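PDB 7CUJ: coiled-coil quantitatively-enriched protein 1 from Schizosaccharomyces pombe, which links telomeres to the meiotic centrosome and is required for telomere clustering in meiotic prophase, telomere length regulation and chromosome segregation. Local coordinates for residues A[130-135]-A[146-151]; A[34-39]-A[47-52]. All blocks are in the same frame, centred on the assembly; numbering follows the deposited sequence.

Contact 1. Residues A[130-135]-A[146-151]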
ATOM      1  N   PHE A 130      -0.338 -30.915   1.086  1.00 37.57           N
ATOM      2  CA  PHE A 130       0.954 -31.080   1.733  1.00 38.63           C
ATOM      3  C   PHE A 130       0.774 -31.393   3.217  1.00 37.94           C
ATOM      4  O   PHE A 130       1.396 -32.319   3.732  1.00 40.00           O
ATOM      5  CB  PHE A 130       1.848 -29.855   1.515  1.00 38.17           C
ATOM      6  CG  PHE A 130       3.066 -29.840   2.403  1.00 38.63           C
ATOM      7  CD1 PHE A 130       4.103 -30.739   2.197  1.00 40.96           C
ATOM      8  CD2 PHE A 130       3.159 -28.957   3.468  1.00 36.57           C
ATOM      9  CE1 PHE A 130       5.212 -30.746   3.029  1.00 41.98           C
ATOM     10  CE2 PHE A 130       4.272 -28.964   4.299  1.00 37.55           C
ATOM     11  CZ  PHE A 130       5.295 -29.857   4.077  1.00 40.34           C
ATOM     12  N   LEU A 131      -0.076 -30.608   3.890  1.00 35.81           N
ATOM     13  CA  LEU A 131      -0.269 -30.734   5.326  1.00 35.57           C
ATOM     14  C   LEU A 131      -0.962 -32.053   5.653  1.00 36.71           C
ATOM     15  O   LEU A 131      -0.629 -32.691   6.647  1.00 36.40           O
ATOM     16  CB  LEU A 131      -1.066 -29.537   5.849  1.00 33.07           C
ATOM     17  CG  LEU A 131      -0.294 -28.220   5.921  1.00 32.27           C
ATOM     18  CD1 LEU A 131      -1.208 -27.080   6.343  1.00 30.44           C
ATOM     19  CD2 LEU A 131       0.891 -28.336   6.868  1.00 32.45           C
ATOM     20  N   ALA A 132      -1.920 -32.449   4.804  1.00 38.32           N
ATOM     21  CA  ALA A 132      -2.576 -33.743   4.925  1.00 41.19           C
ATOM     22  C   ALA A 132      -1.528 -34.853   4.988  1.00 44.31           C
ATOM     23  O   ALA A 132      -1.590 -35.712   5.863  1.00 46.46           O
ATOM     24  CB  ALA A 132      -3.530 -33.954   3.774  1.00 41.02           C
ATOM     25  N   ASN A 133      -0.559 -34.803   4.066  1.00 46.70           N
ATOM     26  CA  ASN A 133       0.481 -35.814   3.956  1.00 50.20           C
ATOM     27  C   ASN A 133       1.378 -35.776   5.191  1.00 51.79           C
ATOM     28  O   ASN A 133       1.701 -36.821   5.753  1.00 54.88           O
ATOM     29  CB  ASN A 133       1.323 -35.642   2.688  1.00 51.77           C
ATOM     30  CG  ASN A 133       0.517 -35.675   1.407  1.00 52.05           C
ATOM     31  OD1 ASN A 133      -0.616 -36.153   1.385  1.00 50.54           O
ATOM     32  ND2 ASN A 133       1.097 -35.173   0.328  1.00 53.29           N
ATOM     33  N   THR A 134       1.776 -34.562   5.593  1.00 50.04           N
ATOM     34  CA  THR A 134       2.691 -34.361   6.704  1.00 51.97           C
ATOM     35  C   THR A 134       2.034 -34.808   8.010  1.00 50.94           C
ATOM     36  O   THR A 134       2.683 -35.441   8.838  1.00 54.09           O
ATOM     37  CB  THR A 134       3.194 -32.911   6.758  1.00 50.96           C
ATOM     38  OG1 THR A 134       3.749 -32.569   5.487  1.00 53.94           O
ATOM     39  CG2 THR A 134       4.225 -32.676   7.842  1.00 51.26           C
ATOM     40  N   LEU A 135       0.744 -34.484   8.176  1.00 48.37           N
ATOM     41  CA  LEU A 135       0.005 -34.820   9.386  1.00 48.17           C
ATOM     42  C   LEU A 135      -0.108 -36.339   9.489  1.00 49.38           C
ATOM     43  O   LEU A 135       0.217 -36.913  10.525  1.00 48.67           O
ATOM     44  CB  LEU A 135      -1.384 -34.174   9.327  1.00 45.68           C
ATOM     45  CG  LEU A 135      -1.959 -33.602  10.626  1.00 44.05           C
ATOM     46  CD1 LEU A 135      -3.466 -33.800  10.669  1.00 42.12           C
ATOM     47  CD2 LEU A 135      -1.315 -34.208  11.864  1.00 46.01           C
ATOM     48  N   ALA A 146      -3.385 -43.737  11.626  1.00 69.40           N
ATOM     49  CA  ALA A 146      -3.927 -42.688  10.773  1.00 66.05           C
ATOM     50  C   ALA A 146      -3.560 -42.969   9.318  1.00 66.58           C
ATOM     51  O   ALA A 146      -2.498 -43.527   9.056  1.00 67.73           O
ATOM     52  CB  ALA A 146      -3.379 -41.356  11.218  1.00 62.54           C
ATOM     53  N   GLU A 147      -4.435 -42.571   8.381  1.00 65.99           N
ATOM     54  CA  GLU A 147      -4.162 -42.744   6.959  1.00 70.74           C
ATOM     55  C   GLU A 147      -5.057 -41.835   6.111  1.00 65.53           C
ATOM     56  O   GLU A 147      -6.117 -41.406   6.557  1.00 63.81           O
ATOM     57  CB  GLU A 147      -4.275 -44.221   6.570  1.00 77.05           C
ATOM     58  CG  GLU A 147      -3.055 -44.740   5.822  1.00 83.13           C
ATOM     59  CD  GLU A 147      -2.676 -46.185   6.101  1.00 86.16           C
ATOM     60  OE1 GLU A 147      -3.059 -46.703   7.170  1.00 89.65           O
ATOM     61  OE2 GLU A 147      -1.991 -46.790   5.252  1.00 90.38           O
ATOM     62  N   LEU A 148      -4.614 -41.558   4.875  1.00 66.03           N
ATOM     63  CA  LEU A 148      -5.283 -40.642   3.958  1.00 64.44           C
ATOM     64  C   LEU A 148      -6.548 -41.280   3.385  1.00 67.64           C
ATOM     65  O   LEU A 148      -6.576 -42.481   3.118  1.00 70.75           O
ATOM     66  CB  LEU A 148      -4.323 -40.262   2.823  1.00 62.11           C
ATOM     67  CG  LEU A 148      -3.171 -39.322   3.177  1.00 60.16           C
ATOM     68  CD1 LEU A 148      -2.112 -39.327   2.082  1.00 58.67           C
ATOM     69  CD2 LEU A 148      -3.671 -37.903   3.416  1.00 57.12           C
ATOM     70  N   TRP A 149      -7.579 -40.449   3.174  1.00 64.71           N
ATOM     71  CA  TRP A 149      -8.808 -40.846   2.501  1.00 68.47           C
ATOM     72  C   TRP A 149      -8.604 -40.850   0.985  1.00 70.62           C
ATOM     73  O   TRP A 149      -7.743 -40.138   0.467  1.00 69.49           O
ATOM     74  CB  TRP A 149      -9.968 -39.923   2.902  1.00 67.14           C
ATOM     75  CG  TRP A 149     -11.236 -40.157   2.135  1.00 70.36           C
ATOM     76  CD1 TRP A 149     -11.725 -39.413   1.100  1.00 71.45           C
ATOM     77  CD2 TRP A 149     -12.181 -41.225   2.337  1.00 71.97           C
ATOM     78  NE1 TRP A 149     -12.907 -39.938   0.649  1.00 74.50           N
ATOM     79  CE2 TRP A 149     -13.212 -41.050   1.388  1.00 74.44           C
ATOM     80  CE3 TRP A 149     -12.256 -42.305   3.224  1.00 71.90           C
ATOM     81  CZ2 TRP A 149     -14.301 -41.917   1.303  1.00 76.26           C
ATOM     82  CZ3 TRP A 149     -13.332 -43.163   3.140  1.00 74.42           C
ATOM     83  CH2 TRP A 149     -14.339 -42.969   2.192  1.00 76.87           C
ATOM     84  N   ALA A 150      -9.414 -41.662   0.291  1.00 74.25           N
ATOM     85  CA  ALA A 150      -9.480 -41.694  -1.163  1.00 77.35           C
ATOM     86  C   ALA A 150     -10.802 -42.321  -1.599  1.00 82.28           C
ATOM     87  O   ALA A 150     -11.350 -43.168  -0.892  1.00 86.01           O
ATOM     88  CB  ALA A 150      -8.304 -42.460  -1.723  1.00 75.99           C
ATOM     89  N   GLU A 151     -11.304 -41.898  -2.767  1.00 84.74           N
ATOM     90  CA  GLU A 151     -12.483 -42.507  -3.365  1.00 87.59           C
ATOM     91  C   GLU A 151     -12.117 -43.904  -3.880  1.00 91.23           C
ATOM     92  O   GLU A 151     -12.386 -44.873  -3.143  1.00 92.43           O
ATOM     93  CB  GLU A 151     -13.025 -41.636  -4.502  1.00 88.73           C
ATOM     94  CG  GLU A 151     -14.316 -42.167  -5.111  1.00 91.59           C
ATOM     95  CD  GLU A 151     -14.731 -41.533  -6.430  1.00 92.37           C
ATOM     96  OE1 GLU A 151     -14.084 -40.550  -6.850  1.00 91.99           O
ATOM     97  OE2 GLU A 151     -15.700 -42.029  -7.040  1.00 97.48           O
TER
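Leu148 lays its two methyl groups across the neighbouring residues Ala132 and Asn133 of helix 129-141. The three elements 121-126, 129-141 and 146-148 form a beta-alpha-beta crossover in an alpha/beta domain with a parallel sheet, of which 146-148 is an edge strand. Strand 162-166 lies between strands 121-126 and 146-148 in the sheet; it bonds through its backbone to Glu147 and Trp149 and receives the methyl of Ala132 on Ile164 and Val166. The nearest alpha carbons, those of Ala132 and Leu148, are 7.5 Å apart, and no hydrogen bond joins the two segments: the contact is van der Waals packing, partly methyl on methyl and partly methyl on polar oxygen. Leu148 CD2 packs 4.0 Å from Ala132 CB and about as close to the backbone oxygen of Ala132, which accepts a hydrogen bond from Thr136 OG1. With CG anti to its carbonyl carbon (chi1 -58°), Asn133 bends its amide end back toward the strand although its CB points away, and the two side chains cross at about a right angle. The amide oxygen is already engaged by Gln129 NE2 one turn earlier, and Leu148 CD1 rests 3.6 Å from this same Asn133 OD1.

Contact 2. Residues A[34-39]-A[47-52]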
ATOM      1  N   ALA A  34      -1.981  -3.030   4.308  1.00 15.39           N
ATOM      2  CA  ALA A  34      -2.554  -1.970   5.128  1.00 16.70           C
ATOM      3  C   ALA A  34      -3.445  -1.046   4.297  1.00 17.41           C
ATOM      4  O   ALA A  34      -4.597  -0.826   4.659  1.00 18.23           O
ATOM      5  CB  ALA A  34      -1.482  -1.216   5.878  1.00 16.97           C
ATOM      6  N   PHE A  35      -2.908  -0.539   3.177  1.00 18.12           N
ATOM      7  CA  PHE A  35      -3.624   0.367   2.291  1.00 18.68           C
ATOM      8  C   PHE A  35      -4.905  -0.291   1.788  1.00 19.10           C
ATOM      9  O   PHE A  35      -5.981   0.294   1.873  1.00 19.46           O
ATOM     10  CB  PHE A  35      -2.756   0.780   1.098  1.00 18.38           C
ATOM     11  CG  PHE A  35      -3.424   1.758   0.162  1.00 19.55           C
ATOM     12  CD1 PHE A  35      -4.317   1.324  -0.807  1.00 19.87           C
ATOM     13  CD2 PHE A  35      -3.186   3.120   0.270  1.00 20.68           C
ATOM     14  CE1 PHE A  35      -4.949   2.226  -1.653  1.00 21.37           C
ATOM     15  CE2 PHE A  35      -3.812   4.023  -0.580  1.00 21.79           C
ATOM     16  CZ  PHE A  35      -4.690   3.576  -1.544  1.00 22.13           C
ATOM     17  N   CYS A  36      -4.754  -1.509   1.259  1.00 19.76           N
ATOM     18  CA  CYS A  36      -5.814  -2.288   0.642  1.00 21.14           C
ATOM     19  C   CYS A  36      -6.945  -2.568   1.633  1.00 21.38           C
ATOM     20  O   CYS A  36      -8.117  -2.489   1.270  1.00 21.55           O
ATOM     21  CB  CYS A  36      -5.247  -3.603   0.123  1.00 22.12           C
ATOM     22  SG  CYS A  36      -6.383  -4.499  -0.964  1.00 26.43           S
ATOM     23  N   ILE A  37      -6.586  -2.906   2.878  1.00 20.37           N
ATOM     24  CA  ILE A  37      -7.562  -3.218   3.910  1.00 22.04           C
ATOM     25  C   ILE A  37      -8.330  -1.947   4.267  1.00 24.35           C
ATOM     26  O   ILE A  37      -9.561  -1.965   4.329  1.00 25.51           O
ATOM     27  CB  ILE A  37      -6.891  -3.872   5.138  1.00 20.86           C
ATOM     28  CG1 ILE A  37      -6.519  -5.333   4.867  1.00 20.14           C
ATOM     29  CG2 ILE A  37      -7.767  -3.742   6.376  1.00 20.76           C
ATOM     30  CD1 ILE A  37      -5.559  -5.930   5.873  1.00 19.28           C
ATOM     31  N   ASP A  38      -7.589  -0.849   4.469  1.00 24.76           N
ATOM     32  CA  ASP A  38      -8.172   0.432   4.833  1.00 26.96           C
ATOM     33  C   ASP A  38      -9.161   0.874   3.755  1.00 27.74           C
ATOM     34  O   ASP A  38     -10.251   1.344   4.071  1.00 29.57           O
ATOM     35  CB  ASP A  38      -7.094   1.485   5.102  1.00 27.36           C
ATOM     36  CG  ASP A  38      -7.659   2.860   5.416  1.00 29.91           C
ATOM     37  OD1 ASP A  38      -8.320   3.001   6.468  1.00 32.36           O
ATOM     38  OD2 ASP A  38      -7.445   3.777   4.598  1.00 31.18           O
ATOM     39  N   HIS A  39      -8.768   0.700   2.488  1.00 27.49           N
ATOM     40  CA  HIS A  39      -9.591   1.081   1.352  1.00 29.46           C
ATOM     41  C   HIS A  39     -10.878   0.259   1.333  1.00 31.60           C
ATOM     42  O   HIS A  39     -11.972   0.818   1.283  1.00 35.47           O
ATOM     43  CB  HIS A  39      -8.797   0.938   0.046  1.00 28.36           C
ATOM     44  CG  HIS A  39      -9.541   1.406  -1.159  1.00 30.23           C
ATOM     45  ND1 HIS A  39      -9.505   2.725  -1.583  1.00 30.56           N
ATOM     46  CD2 HIS A  39     -10.334   0.747  -2.032  1.00 31.53           C
ATOM     47  CE1 HIS A  39     -10.247   2.855  -2.663  1.00 31.86           C
ATOM     48  NE2 HIS A  39     -10.764   1.656  -2.962  1.00 33.17           N
ATOM     49  N   SER A  47     -13.384  -4.106  -8.393  1.00 48.60           N
ATOM     50  CA  SER A  47     -13.277  -5.548  -8.546  1.00 48.74           C
ATOM     51  C   SER A  47     -11.865  -6.048  -8.237  1.00 44.77           C
ATOM     52  O   SER A  47     -11.701  -7.133  -7.679  1.00 43.81           O
ATOM     53  CB  SER A  47     -13.716  -5.952  -9.932  1.00 53.37           C
ATOM     54  OG  SER A  47     -13.470  -7.329 -10.164  1.00 57.22           O
ATOM     55  N   ARG A  48     -10.853  -5.254  -8.608  1.00 41.99           N
ATOM     56  CA  ARG A  48      -9.462  -5.663  -8.472  1.00 39.03           C
ATOM     57  C   ARG A  48      -9.007  -5.546  -7.018  1.00 35.38           C
ATOM     58  O   ARG A  48      -8.146  -6.308  -6.583  1.00 33.72           O
ATOM     59  CB  ARG A  48      -8.574  -4.889  -9.451  1.00 38.63           C
ATOM     60  CG  ARG A  48      -8.703  -5.352 -10.896  1.00 41.05           C
ATOM     61  CD  ARG A  48      -8.140  -4.370 -11.904  1.00 42.33           C
ATOM     62  NE  ARG A  48      -6.707  -4.161 -11.759  1.00 40.22           N
ATOM     63  CZ  ARG A  48      -6.133  -3.011 -11.417  1.00 38.21           C
ATOM     64  NH1 ARG A  48      -6.869  -1.935 -11.185  1.00 36.94           N
ATOM     65  NH2 ARG A  48      -4.819  -2.940 -11.314  1.00 35.98           N
ATOM     66  N   ILE A  49      -9.591  -4.594  -6.274  1.00 34.12           N
ATOM     67  CA  ILE A  49      -9.342  -4.465  -4.845  1.00 32.71           C
ATOM     68  C   ILE A  49      -9.861  -5.723  -4.148  1.00 33.88           C
ATOM     69  O   ILE A  49      -9.182  -6.295  -3.294  1.00 30.55           O
ATOM     70  CB  ILE A  49      -9.996  -3.190  -4.266  1.00 32.37           C
ATOM     71  CG1 ILE A  49      -9.354  -1.902  -4.792  1.00 31.49           C
ATOM     72  CG2 ILE A  49     -10.017  -3.231  -2.743  1.00 30.07           C
ATOM     73  CD1 ILE A  49      -7.962  -1.616  -4.259  1.00 28.80           C
ATOM     74  N   GLN A  50     -11.071  -6.139  -4.537  1.00 36.54           N
ATOM     75  CA  GLN A  50     -11.749  -7.289  -3.962  1.00 37.15           C
ATOM     76  C   GLN A  50     -10.968  -8.567  -4.258  1.00 34.73           C
ATOM     77  O   GLN A  50     -10.929  -9.470  -3.426  1.00 32.67           O
ATOM     78  CB  GLN A  50     -13.182  -7.368  -4.489  1.00 41.91           C
ATOM     79  CG  GLN A  50     -14.092  -6.291  -3.915  1.00 45.71           C
ATOM     80  CD  GLN A  50     -15.370  -6.114  -4.696  1.00 51.60           C
ATOM     81  OE1 GLN A  50     -15.763  -6.965  -5.491  1.00 55.84           O
ATOM     82  NE2 GLN A  50     -16.040  -4.996  -4.466  1.00 54.21           N
ATOM     83  N   GLU A  51     -10.347  -8.617  -5.443  1.00 35.27           N
ATOM     84  CA  GLU A  51      -9.502  -9.721  -5.871  1.00 35.76           C
ATOM     85  C   GLU A  51      -8.303  -9.845  -4.934  1.00 33.35           C
ATOM     86  O   GLU A  51      -7.912 -10.953  -4.569  1.00 33.14           O
ATOM     87  CB  GLU A  51      -9.055  -9.493  -7.319  1.00 39.11           C
ATOM     88  CG  GLU A  51      -8.147 -10.578  -7.873  1.00 42.45           C
ATOM     89  CD  GLU A  51      -8.035 -10.608  -9.390  1.00 48.10           C
ATOM     90  OE1 GLU A  51      -7.874 -11.717  -9.940  1.00 54.07           O
ATOM     91  OE2 GLU A  51      -8.108  -9.524 -10.022  1.00 51.30           O
ATOM     92  N   LYS A  52      -7.736  -8.693  -4.548  1.00 30.78           N
ATOM     93  CA  LYS A  52      -6.562  -8.635  -3.691  1.00 27.51           C
ATOM     94  C   LYS A  52      -6.926  -8.996  -2.252  1.00 23.75           C
ATOM     95  O   LYS A  52      -6.102  -9.552  -1.531  1.00 21.59           O
ATOM     96  CB  LYS A  52      -5.894  -7.260  -3.793  1.00 26.97           C
ATOM     97  CG  LYS A  52      -4.887  -7.138  -4.927  1.00 28.75           C
ATOM     98  CD  LYS A  52      -4.751  -5.742  -5.483  1.00 28.93           C
ATOM     99  CE  LYS A  52      -3.764  -5.678  -6.630  1.00 30.80           C
ATOM    100  NZ  LYS A  52      -3.652  -4.305  -7.175  1.00 30.82           N
TER
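Two successive helices joined by a short loop, 34-41 and 47-65, pack against each other at the interface with a second subunit. The axes of the short segments pass 10.2 Å apart with 120° between their N-to-C directions, far from an antiparallel hairpin, and contact is confined to Cys36 and His39 on the first helix and Ile49 and Lys52 on the second. The alpha carbons of Cys36 and Ile49 come closest, at 6.9 Å. Cys36 places SG anti to its backbone N (chi1 -168°), which carries the sulfur across to the second helix: SG lies 4.0 Å from Lys52 CB and 4.2 Å from Ile49 CG2, and Ile53 packs on Cys36 from the following turn. One turn along the first helix, the His39 ring crosses the Ile49 side chain at about a right angle. Its carbon CD2 does the touching, 3.9 Å from Ile49 CG1, which approaches the ring obliquely; both branches, CG2 and the CG1-CD1 arm, lie near CD2. Lys52 contributes only the root of its chain here; beyond CG it runs extended and its end leads away. Phe35 on the first helix meets an aromatic ring of another protein edge to face. In the second subunit, another copy of this protein, Asp46 OD2 bonds to His39 NE2 and Lys52 NZ to His39 ND1, while Arg48 reaches the backbone oxygens of Pro44 and His39 of that copy. Carbon and sulfur thus join the helices within the chain, whereas the His39 ring nitrogens and the Arg48 guanidinium bond to the second copy; the two ring partners are consistent with ND1 accepting and NE2 donating, the imidazole being polarised between a lysine and an aspartate.

Overall arrangement
The chain is a fragment of the full protein, carrying an alpha/beta domain and a helical part that meets other subunits. Contact 1 belongs to the former: it joins a helix to an edge strand, is partly buried, its centre lies about 16 Å from that of the chain, and no other protein chain touches it. Contact 2 joins two helices, its centre about 25 Å from that of the chain, yet it is more buried and larger, 196 against 109 Å². The centres of contacts 1 and 2 are about 35 Å apart, and they share no secondary-structure element. Neither has a hydrogen bond between its segments; among side chains, Asn133 bonds within the chain, His39 and Arg48 to the second subunit.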